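RNA polymerase II subunit B1 CTD phosphatase RTR1 (Saccharomyces cerevisiae, PDB 5C2Y) dephosphorylates the C-terminal domain repeats of the largest RNA polymerase II subunit and so regulates the polymerase during transcription. Local coordinates at residues A[24-29]-A[142-147]; A[51-56]-A[160-165]. All coordinates share one frame; numbering follows the deposited sequence.

From the N terminus, the chain runs through helix 9-17 to residues 24-29, which lead into helix 28-42. That entry waits 112 residues for its partner: contact 1 closes when residues 142-147, in the loop between helices 119-129 and 151-157, come back to it. Meanwhile helix 50-56 has opened contact 2, which closes later still, when residues 160-165 start helix 163-170. The two closures therefore cross, their centres about 21 Å apart. Both loops contain the zinc ligands Cys78, Cys83, Cys117 and His121. Together they tie the C-terminal part of this all-helical fold to its N-terminal helices at two separate places.

Contact 1 of 2, residues A[24-29]-A[142-147]; sequences RQLSMH and GVHLFE
The imidazole of His144 lies against Leu26, carried there by a side chain whose chi1 of 63° puts CG between the backbone N and the carbonyl carbon, turning the ring toward segment 24-29. Beyond CB, CG only skirts Leu26, whereas His144 ND1 comes to 3.6 Å from Leu26 CD1. CE1 makes the closest approaches: Leu26 CG lies over the ring face beside it and Arg24 O at the ring edge, with His144 CE1 to Arg24 O at 3.2 Å. At the tip, NE2 passes 3.9 Å from Leu26 CD2 and finds its main polar partner in the carbonyl O of His23, which helps to fix the rotation of the ring. Leu26 CD2 sits 4.0 Å from the ring centroid and 18° off the normal, a CH-pi contact over one face; Leu145 CG lies over the opposite face, offset toward the rim, so a leucine flanks each face. Arg24 O also accepts a hydrogen bond from Gly142 N (2.9 Å), somewhat bent at 136°. Gly142 opens a type I turn that ends at Leu145, where Leu145 CD1 meets Arg24 CG at 3.5 Å and the two side chains cross nearly at right angles. No strand is involved: a turn packs on the linker between two helices. Helix 9-17 touches His144 through Leu17, Gln21 just beyond it bonds to both His144 O and Phe146 N, and the linker runs on into helix 28-42, started by a capping box of Ser27 and Glu30.

Contact 2 of 2, residues A[51-56]-A[160-165]; sequences KTLKYL and VTLFEE. With SO4 (sulfate ion), chain D.
Lys54 and Glu165 meet from opposite directions in a salt bridge, NZ to OE2 at 3.0 Å, using the syn lone pair of that carboxylate oxygen. Lys54 NZ also gives a hydrogen bond to sulfate O2 (2.8 Å) and a weak one to Val160 O (3.4 Å). The lysine chain bends at chi2, chi3 and chi4 to bring NZ among these oxygens. The other oxygen, Glu165 OE1, takes a weak hydrogen bond from Leu162 N (3.2 Å), at the N-cap of helix 163-170, so the carboxylate joins the start of its own helix to helix 50-56.

The apolar contacts centre on Leu162. Its CD2 packs 3.8 Å from CG in the aliphatic part of Lys54, while Leu162 CD1 approaches Leu53 CD2 at 4.2 Å. Tyr128 of helix 119-129 touches Val160 and Leu162, and its hydroxyl bonds to Leu53 O. Leu53 also packs on Tyr80, Pro81 and Leu82, between zinc ligands Cys78 and Cys83, its side chain about 11 Å from the zinc ion.

With a carboxylate and a sulfate both at hand, Lys54 is probably held in its charged form; the sulfate, probably from the crystallisation liquor, shows only that the ammonium can take up an anion.

Contact 1 of 2, residues A[24-29]-A[142-147]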
ATOM      1  N   ARG A  24     -14.159  -7.623 -19.016  1.00 51.15           N
ATOM      2  CA  ARG A  24     -13.350  -8.372 -18.075  1.00 45.13           C
ATOM      3  C   ARG A  24     -11.876  -8.054 -18.305  1.00 48.43           C
ATOM      4  O   ARG A  24     -11.103  -7.923 -17.348  1.00 49.03           O
ATOM      5  CB  ARG A  24     -13.594  -9.880 -18.223  1.00 48.08           C
ATOM      6  CG  ARG A  24     -14.683 -10.428 -17.313  1.00 52.07           C
ATOM      7  CD  ARG A  24     -14.804 -11.952 -17.367  1.00 49.05           C
ATOM      8  NE  ARG A  24     -13.676 -12.635 -16.748  1.00 50.79           N
ATOM      9  CZ  ARG A  24     -12.709 -13.243 -17.429  1.00 57.09           C
ATOM     10  NH1 ARG A  24     -12.735 -13.255 -18.761  1.00 52.08           N
ATOM     11  NH2 ARG A  24     -11.718 -13.846 -16.778  1.00 57.11           N
ATOM     12  N   GLN A  25     -11.493  -7.919 -19.573  1.00 43.75           N
ATOM     13  CA  GLN A  25     -10.086  -7.812 -19.946  1.00 37.97           C
ATOM     14  C   GLN A  25      -9.629  -6.403 -20.321  1.00 42.70           C
ATOM     15  O   GLN A  25     -10.007  -5.869 -21.372  1.00 40.73           O
ATOM     16  CB  GLN A  25      -9.792  -8.745 -21.103  1.00 41.12           C
ATOM     17  CG  GLN A  25      -8.363  -8.729 -21.539  1.00 36.79           C
ATOM     18  CD  GLN A  25      -7.460  -9.234 -20.467  1.00 39.74           C
ATOM     19  OE1 GLN A  25      -7.687 -10.311 -19.918  1.00 42.68           O
ATOM     20  NE2 GLN A  25      -6.426  -8.459 -20.145  1.00 37.22           N
ATOM     21  N   LEU A  26      -8.777  -5.834 -19.463  1.00 40.58           N
ATOM     22  CA  LEU A  26      -8.219  -4.496 -19.645  1.00 34.86           C
ATOM     23  C   LEU A  26      -7.076  -4.438 -20.655  1.00 33.81           C
ATOM     24  O   LEU A  26      -6.281  -5.360 -20.760  1.00 36.64           O
ATOM     25  CB  LEU A  26      -7.703  -3.952 -18.312  1.00 32.37           C
ATOM     26  CG  LEU A  26      -8.663  -3.604 -17.183  1.00 31.68           C
ATOM     27  CD1 LEU A  26      -7.849  -3.354 -15.938  1.00 29.02           C
ATOM     28  CD2 LEU A  26      -9.520  -2.405 -17.523  1.00 31.15           C
ATOM     29  N   SER A  27      -6.988  -3.325 -21.377  1.00 35.05           N
ATOM     30  CA  SER A  27      -5.794  -2.992 -22.149  1.00 31.73           C
ATOM     31  C   SER A  27      -4.636  -2.574 -21.240  1.00 33.58           C
ATOM     32  O   SER A  27      -4.853  -2.148 -20.096  1.00 32.82           O
ATOM     33  CB  SER A  27      -6.102  -1.862 -23.101  1.00 27.18           C
ATOM     34  OG  SER A  27      -6.272  -0.671 -22.346  1.00 33.31           O
ATOM     35  N   MET A  28      -3.410  -2.654 -21.754  1.00 34.20           N
ATOM     36  CA  MET A  28      -2.245  -2.202 -20.988  1.00 31.18           C
ATOM     37  C   MET A  28      -2.360  -0.754 -20.560  1.00 32.08           C
ATOM     38  O   MET A  28      -1.992  -0.400 -19.439  1.00 37.05           O
ATOM     39  CB  MET A  28      -0.979  -2.366 -21.795  1.00 30.36           C
ATOM     40  CG  MET A  28      -0.689  -3.772 -22.163  1.00 33.56           C
ATOM     41  SD  MET A  28       1.012  -3.808 -22.688  1.00 40.65           S
ATOM     42  CE  MET A  28       1.306  -5.581 -22.739  1.00 38.90           C
ATOM     43  N   HIS A  29      -2.865   0.074 -21.470  1.00 33.63           N
ATOM     44  CA  HIS A  29      -3.149   1.471 -21.189  1.00 31.63           C
ATOM     45  C   HIS A  29      -4.206   1.685 -20.116  1.00 33.92           C
ATOM     46  O   HIS A  29      -4.071   2.591 -19.286  1.00 35.19           O
ATOM     47  CB  HIS A  29      -3.609   2.176 -22.451  1.00 27.89           C
ATOM     48  CG  HIS A  29      -4.149   3.547 -22.202  1.00 26.33           C
ATOM     49  ND1 HIS A  29      -3.359   4.677 -22.221  1.00 34.80           N
ATOM     50  CD2 HIS A  29      -5.405   3.975 -21.921  1.00 26.00           C
ATOM     51  CE1 HIS A  29      -4.103   5.739 -21.970  1.00 30.95           C
ATOM     52  NE2 HIS A  29      -5.345   5.342 -21.774  1.00 28.46           N
ATOM     53  N   GLY A 142     -10.542  -9.152 -14.780  1.00 36.76           N
ATOM     54  CA  GLY A 142     -11.695  -9.103 -13.916  1.00 37.53           C
ATOM     55  C   GLY A 142     -11.533  -8.508 -12.534  1.00 42.28           C
ATOM     56  O   GLY A 142     -12.550  -8.159 -11.931  1.00 47.21           O
ATOM     57  N   VAL A 143     -10.303  -8.360 -12.025  1.00 39.81           N
ATOM     58  CA  VAL A 143     -10.122  -7.886 -10.636  1.00 38.87           C
ATOM     59  C   VAL A 143     -10.616  -6.471 -10.399  1.00 38.37           C
ATOM     60  O   VAL A 143     -10.563  -5.991  -9.276  1.00 41.27           O
ATOM     61  CB  VAL A 143      -8.646  -7.902 -10.155  1.00 38.80           C
ATOM     62  CG1 VAL A 143      -8.026  -9.285 -10.303  1.00 40.66           C
ATOM     63  CG2 VAL A 143      -7.832  -6.829 -10.858  1.00 36.34           C
ATOM     64  N   HIS A 144     -11.092  -5.805 -11.445  1.00 40.55           N
ATOM     65  CA  HIS A 144     -11.537  -4.421 -11.335  1.00 39.77           C
ATOM     66  C   HIS A 144     -13.056  -4.319 -11.387  1.00 43.36           C
ATOM     67  O   HIS A 144     -13.623  -3.234 -11.212  1.00 42.92           O
ATOM     68  CB  HIS A 144     -10.930  -3.590 -12.455  1.00 35.35           C
ATOM     69  CG  HIS A 144     -11.376  -4.022 -13.812  1.00 39.57           C
ATOM     70  ND1 HIS A 144     -10.740  -5.019 -14.522  1.00 39.05           N
ATOM     71  CD2 HIS A 144     -12.414  -3.618 -14.579  1.00 36.66           C
ATOM     72  CE1 HIS A 144     -11.358  -5.194 -15.676  1.00 36.69           C
ATOM     73  NE2 HIS A 144     -12.376  -4.356 -15.734  1.00 36.94           N
ATOM     74  N   LEU A 145     -13.706  -5.456 -11.626  1.00 45.30           N
ATOM     75  CA  LEU A 145     -15.155  -5.505 -11.802  1.00 47.18           C
ATOM     76  C   LEU A 145     -15.905  -5.511 -10.473  1.00 55.93           C
ATOM     77  O   LEU A 145     -15.629  -6.333  -9.586  1.00 55.77           O
ATOM     78  CB  LEU A 145     -15.537  -6.733 -12.629  1.00 48.49           C
ATOM     79  CG  LEU A 145     -15.023  -6.711 -14.072  1.00 45.63           C
ATOM     80  CD1 LEU A 145     -15.180  -8.067 -14.741  1.00 39.62           C
ATOM     81  CD2 LEU A 145     -15.716  -5.611 -14.879  1.00 42.84           C
ATOM     82  N   PHE A 146     -16.858  -4.583 -10.364  1.00 57.10           N
ATOM     83  CA  PHE A 146     -17.692  -4.410  -9.173  1.00 57.97           C
ATOM     84  C   PHE A 146     -18.446  -5.676  -8.824  1.00 62.65           C
ATOM     85  O   PHE A 146     -18.294  -6.206  -7.734  1.00 71.03           O
ATOM     86  CB  PHE A 146     -18.682  -3.265  -9.365  1.00 57.96           C
ATOM     87  CG  PHE A 146     -18.037  -1.922  -9.435  1.00 55.23           C
ATOM     88  CD1 PHE A 146     -16.694  -1.775  -9.143  1.00 48.56           C
ATOM     89  CD2 PHE A 146     -18.774  -0.806  -9.789  1.00 58.12           C
ATOM     90  CE1 PHE A 146     -16.096  -0.542  -9.206  1.00 51.10           C
ATOM     91  CE2 PHE A 146     -18.183   0.444  -9.852  1.00 57.64           C
ATOM     92  CZ  PHE A 146     -16.838   0.577  -9.558  1.00 52.48           C
ATOM     93  N   GLU A 147     -19.259  -6.156  -9.749  1.00 61.90           N
ATOM     94  CA  GLU A 147     -19.957  -7.414  -9.584  1.00 68.05           C
ATOM     95  C   GLU A 147     -19.109  -8.460 -10.292  1.00 66.89           C
ATOM     96  O   GLU A 147     -19.385  -8.860 -11.418  1.00 64.17           O
ATOM     97  CB  GLU A 147     -21.387  -7.309 -10.122  1.00 68.24           C
ATOM     98  CG  GLU A 147     -22.235  -6.394  -9.262  1.00 73.05           C
ATOM     99  CD  GLU A 147     -21.838  -4.933  -9.356  1.00 80.41           C
ATOM    100  OE1 GLU A 147     -21.445  -4.473 -10.453  1.00 77.39           O
ATOM    101  OE2 GLU A 147     -21.912  -4.248  -8.317  1.00 84.28           O
TER

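Contact 2 of 2, residues A[51-56]-A[160-165]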
ATOM      1  N   LYS A  51      -8.911  -2.830   5.608  1.00 35.39           N
ATOM      2  CA  LYS A  51      -9.733  -3.470   4.584  1.00 30.37           C
ATOM      3  C   LYS A  51      -9.468  -2.844   3.218  1.00 30.77           C
ATOM      4  O   LYS A  51      -9.453  -3.516   2.182  1.00 31.89           O
ATOM      5  CB  LYS A  51     -11.209  -3.338   4.981  1.00 36.24           C
ATOM      6  CG  LYS A  51     -12.218  -4.088   4.141  1.00 39.19           C
ATOM      7  CD  LYS A  51     -13.593  -4.080   4.838  1.00 40.66           C
ATOM      8  CE  LYS A  51     -14.013  -2.672   5.299  1.00 45.93           C
ATOM      9  NZ  LYS A  51     -13.696  -2.385   6.743  1.00 49.38           N
ATOM     10  N   THR A  52      -9.240  -1.540   3.225  1.00 33.32           N
ATOM     11  CA  THR A  52      -8.965  -0.821   1.994  1.00 33.02           C
ATOM     12  C   THR A  52      -7.543  -1.136   1.525  1.00 32.84           C
ATOM     13  O   THR A  52      -7.342  -1.510   0.361  1.00 33.00           O
ATOM     14  CB  THR A  52      -9.168   0.689   2.188  1.00 34.84           C
ATOM     15  OG1 THR A  52     -10.532   0.926   2.545  1.00 32.37           O
ATOM     16  CG2 THR A  52      -8.868   1.448   0.923  1.00 35.04           C
ATOM     17  N   LEU A  53      -6.567  -1.027   2.434  1.00 30.58           N
ATOM     18  CA  LEU A  53      -5.187  -1.378   2.102  1.00 26.59           C
ATOM     19  C   LEU A  53      -5.105  -2.809   1.565  1.00 29.78           C
ATOM     20  O   LEU A  53      -4.390  -3.063   0.594  1.00 30.27           O
ATOM     21  CB  LEU A  53      -4.271  -1.207   3.309  1.00 24.32           C
ATOM     22  CG  LEU A  53      -2.769  -1.455   3.094  1.00 24.73           C
ATOM     23  CD1 LEU A  53      -2.196  -0.564   2.023  1.00 25.19           C
ATOM     24  CD2 LEU A  53      -2.006  -1.227   4.361  1.00 25.61           C
ATOM     25  N   LYS A  54      -5.854  -3.725   2.183  1.00 28.14           N
ATOM     26  CA  LYS A  54      -5.892  -5.120   1.772  1.00 25.55           C
ATOM     27  C   LYS A  54      -6.579  -5.276   0.431  1.00 30.63           C
ATOM     28  O   LYS A  54      -6.116  -6.015  -0.441  1.00 33.04           O
ATOM     29  CB  LYS A  54      -6.614  -5.968   2.819  1.00 28.55           C
ATOM     30  CG  LYS A  54      -5.734  -6.467   3.955  1.00 32.21           C
ATOM     31  CD  LYS A  54      -6.508  -6.595   5.262  1.00 31.19           C
ATOM     32  CE  LYS A  54      -7.565  -7.691   5.229  1.00 31.68           C
ATOM     33  NZ  LYS A  54      -6.976  -9.050   5.259  1.00 36.38           N
ATOM     34  N   TYR A  55      -7.708  -4.595   0.275  1.00 31.13           N
ATOM     35  CA  TYR A  55      -8.450  -4.656  -0.975  1.00 33.47           C
ATOM     36  C   TYR A  55      -7.564  -4.201  -2.123  1.00 33.31           C
ATOM     37  O   TYR A  55      -7.575  -4.768  -3.215  1.00 33.36           O
ATOM     38  CB  TYR A  55      -9.707  -3.784  -0.893  1.00 36.20           C
ATOM     39  CG  TYR A  55     -10.363  -3.489  -2.223  1.00 33.68           C
ATOM     40  CD1 TYR A  55     -11.050  -4.478  -2.906  1.00 36.04           C
ATOM     41  CD2 TYR A  55     -10.301  -2.221  -2.790  1.00 31.23           C
ATOM     42  CE1 TYR A  55     -11.644  -4.224  -4.121  1.00 34.66           C
ATOM     43  CE2 TYR A  55     -10.905  -1.958  -4.008  1.00 29.52           C
ATOM     44  CZ  TYR A  55     -11.579  -2.964  -4.663  1.00 33.20           C
ATOM     45  OH  TYR A  55     -12.189  -2.724  -5.874  1.00 38.65           O
ATOM     46  N   LEU A  56      -6.795  -3.165  -1.829  1.00 30.43           N
ATOM     47  CA  LEU A  56      -5.926  -2.479  -2.769  1.00 26.86           C
ATOM     48  C   LEU A  56      -4.901  -3.390  -3.438  1.00 30.66           C
ATOM     49  O   LEU A  56      -4.534  -3.183  -4.597  1.00 31.99           O
ATOM     50  CB  LEU A  56      -5.225  -1.381  -2.004  1.00 31.30           C
ATOM     51  CG  LEU A  56      -4.634  -0.154  -2.629  1.00 34.78           C
ATOM     52  CD1 LEU A  56      -5.738   0.834  -2.880  1.00 30.30           C
ATOM     53  CD2 LEU A  56      -3.639   0.373  -1.618  1.00 33.11           C
ATOM     54  N   VAL A 160      -3.951 -10.423   0.959  1.00 34.56           N
ATOM     55  CA  VAL A 160      -2.796  -9.825   1.594  1.00 30.58           C
ATOM     56  C   VAL A 160      -3.057  -9.872   3.083  1.00 32.43           C
ATOM     57  O   VAL A 160      -4.150  -9.537   3.518  1.00 38.18           O
ATOM     58  CB  VAL A 160      -2.558  -8.368   1.129  1.00 31.50           C
ATOM     59  CG1 VAL A 160      -1.353  -7.795   1.800  1.00 31.37           C
ATOM     60  CG2 VAL A 160      -2.342  -8.314  -0.368  1.00 33.22           C
ATOM     61  N   THR A 161      -2.078 -10.331   3.854  1.00 28.72           N
ATOM     62  CA  THR A 161      -2.161 -10.323   5.309  1.00 29.04           C
ATOM     63  C   THR A 161      -1.324  -9.169   5.846  1.00 33.10           C
ATOM     64  O   THR A 161      -0.147  -9.049   5.509  1.00 38.39           O
ATOM     65  CB  THR A 161      -1.640 -11.641   5.933  1.00 29.06           C
ATOM     66  OG1 THR A 161      -2.502 -12.735   5.589  1.00 26.53           O
ATOM     67  CG2 THR A 161      -1.565 -11.520   7.426  1.00 26.12           C
ATOM     68  N   LEU A 162      -1.904  -8.318   6.678  1.00 30.62           N
ATOM     69  CA  LEU A 162      -1.143  -7.191   7.197  1.00 32.21           C
ATOM     70  C   LEU A 162      -0.291  -7.640   8.368  1.00 30.10           C
ATOM     71  O   LEU A 162      -0.653  -8.568   9.082  1.00 30.63           O
ATOM     72  CB  LEU A 162      -2.064  -6.044   7.627  1.00 35.13           C
ATOM     73  CG  LEU A 162      -3.001  -5.493   6.560  1.00 30.36           C
ATOM     74  CD1 LEU A 162      -3.469  -4.119   6.968  1.00 30.79           C
ATOM     75  CD2 LEU A 162      -2.304  -5.456   5.214  1.00 29.94           C
ATOM     76  N   PHE A 163       0.841  -6.972   8.566  1.00 30.77           N
ATOM     77  CA  PHE A 163       1.754  -7.358   9.627  1.00 28.38           C
ATOM     78  C   PHE A 163       1.015  -7.254  10.936  1.00 30.43           C
ATOM     79  O   PHE A 163       1.092  -8.150  11.782  1.00 35.65           O
ATOM     80  CB  PHE A 163       3.002  -6.484   9.622  1.00 25.64           C
ATOM     81  CG  PHE A 163       4.008  -6.845  10.675  1.00 26.05           C
ATOM     82  CD1 PHE A 163       4.233  -8.157  11.023  1.00 28.97           C
ATOM     83  CD2 PHE A 163       4.759  -5.862  11.297  1.00 28.10           C
ATOM     84  CE1 PHE A 163       5.174  -8.474  11.990  1.00 28.31           C
ATOM     85  CE2 PHE A 163       5.697  -6.176  12.256  1.00 22.78           C
ATOM     86  CZ  PHE A 163       5.904  -7.476  12.600  1.00 23.71           C
ATOM     87  N   GLU A 164       0.248  -6.183  11.082  1.00 28.42           N
ATOM     88  CA  GLU A 164      -0.409  -5.937  12.352  1.00 29.91           C
ATOM     89  C   GLU A 164      -1.573  -6.903  12.574  1.00 30.94           C
ATOM     90  O   GLU A 164      -2.085  -6.993  13.674  1.00 35.73           O
ATOM     91  CB  GLU A 164      -0.859  -4.468  12.455  1.00 33.18           C
ATOM     92  CG  GLU A 164      -1.690  -3.953  11.302  1.00 36.49           C
ATOM     93  CD  GLU A 164      -0.876  -3.478  10.100  1.00 33.49           C
ATOM     94  OE1 GLU A 164      -0.973  -2.279   9.746  1.00 30.06           O
ATOM     95  OE2 GLU A 164      -0.174  -4.315   9.489  1.00 34.99           O
ATOM     96  N   GLU A 165      -1.962  -7.659  11.551  1.00 34.45           N
ATOM     97  CA  GLU A 165      -2.913  -8.752  11.749  1.00 29.01           C
ATOM     98  C   GLU A 165      -2.230  -9.923  12.431  1.00 34.22           C
ATOM     99  O   GLU A 165      -2.843 -10.627  13.223  1.00 38.28           O
ATOM    100  CB  GLU A 165      -3.519  -9.225  10.430  1.00 29.72           C
ATOM    101  CG  GLU A 165      -4.371  -8.199   9.723  1.00 32.74           C
ATOM    102  CD  GLU A 165      -5.012  -8.728   8.432  1.00 35.88           C
ATOM    103  OE1 GLU A 165      -4.541  -9.741   7.890  1.00 34.01           O
ATOM    104  OE2 GLU A 165      -5.985  -8.108   7.948  1.00 41.28           O
TER
HETATM  105  S   SO4 D 302      -9.471 -10.963   4.557  0.67 53.66           S
HETATM  106  O1  SO4 D 302      -9.522 -10.709   5.998  0.67 49.06           O
HETATM  107  O2  SO4 D 302      -8.111 -11.326   4.170  0.67 43.35           O
HETATM  108  O3  SO4 D 302      -9.904  -9.753   3.857  0.67 54.07           O
HETATM  109  O4  SO4 D 302     -10.379 -12.049   4.198  0.67 51.25           O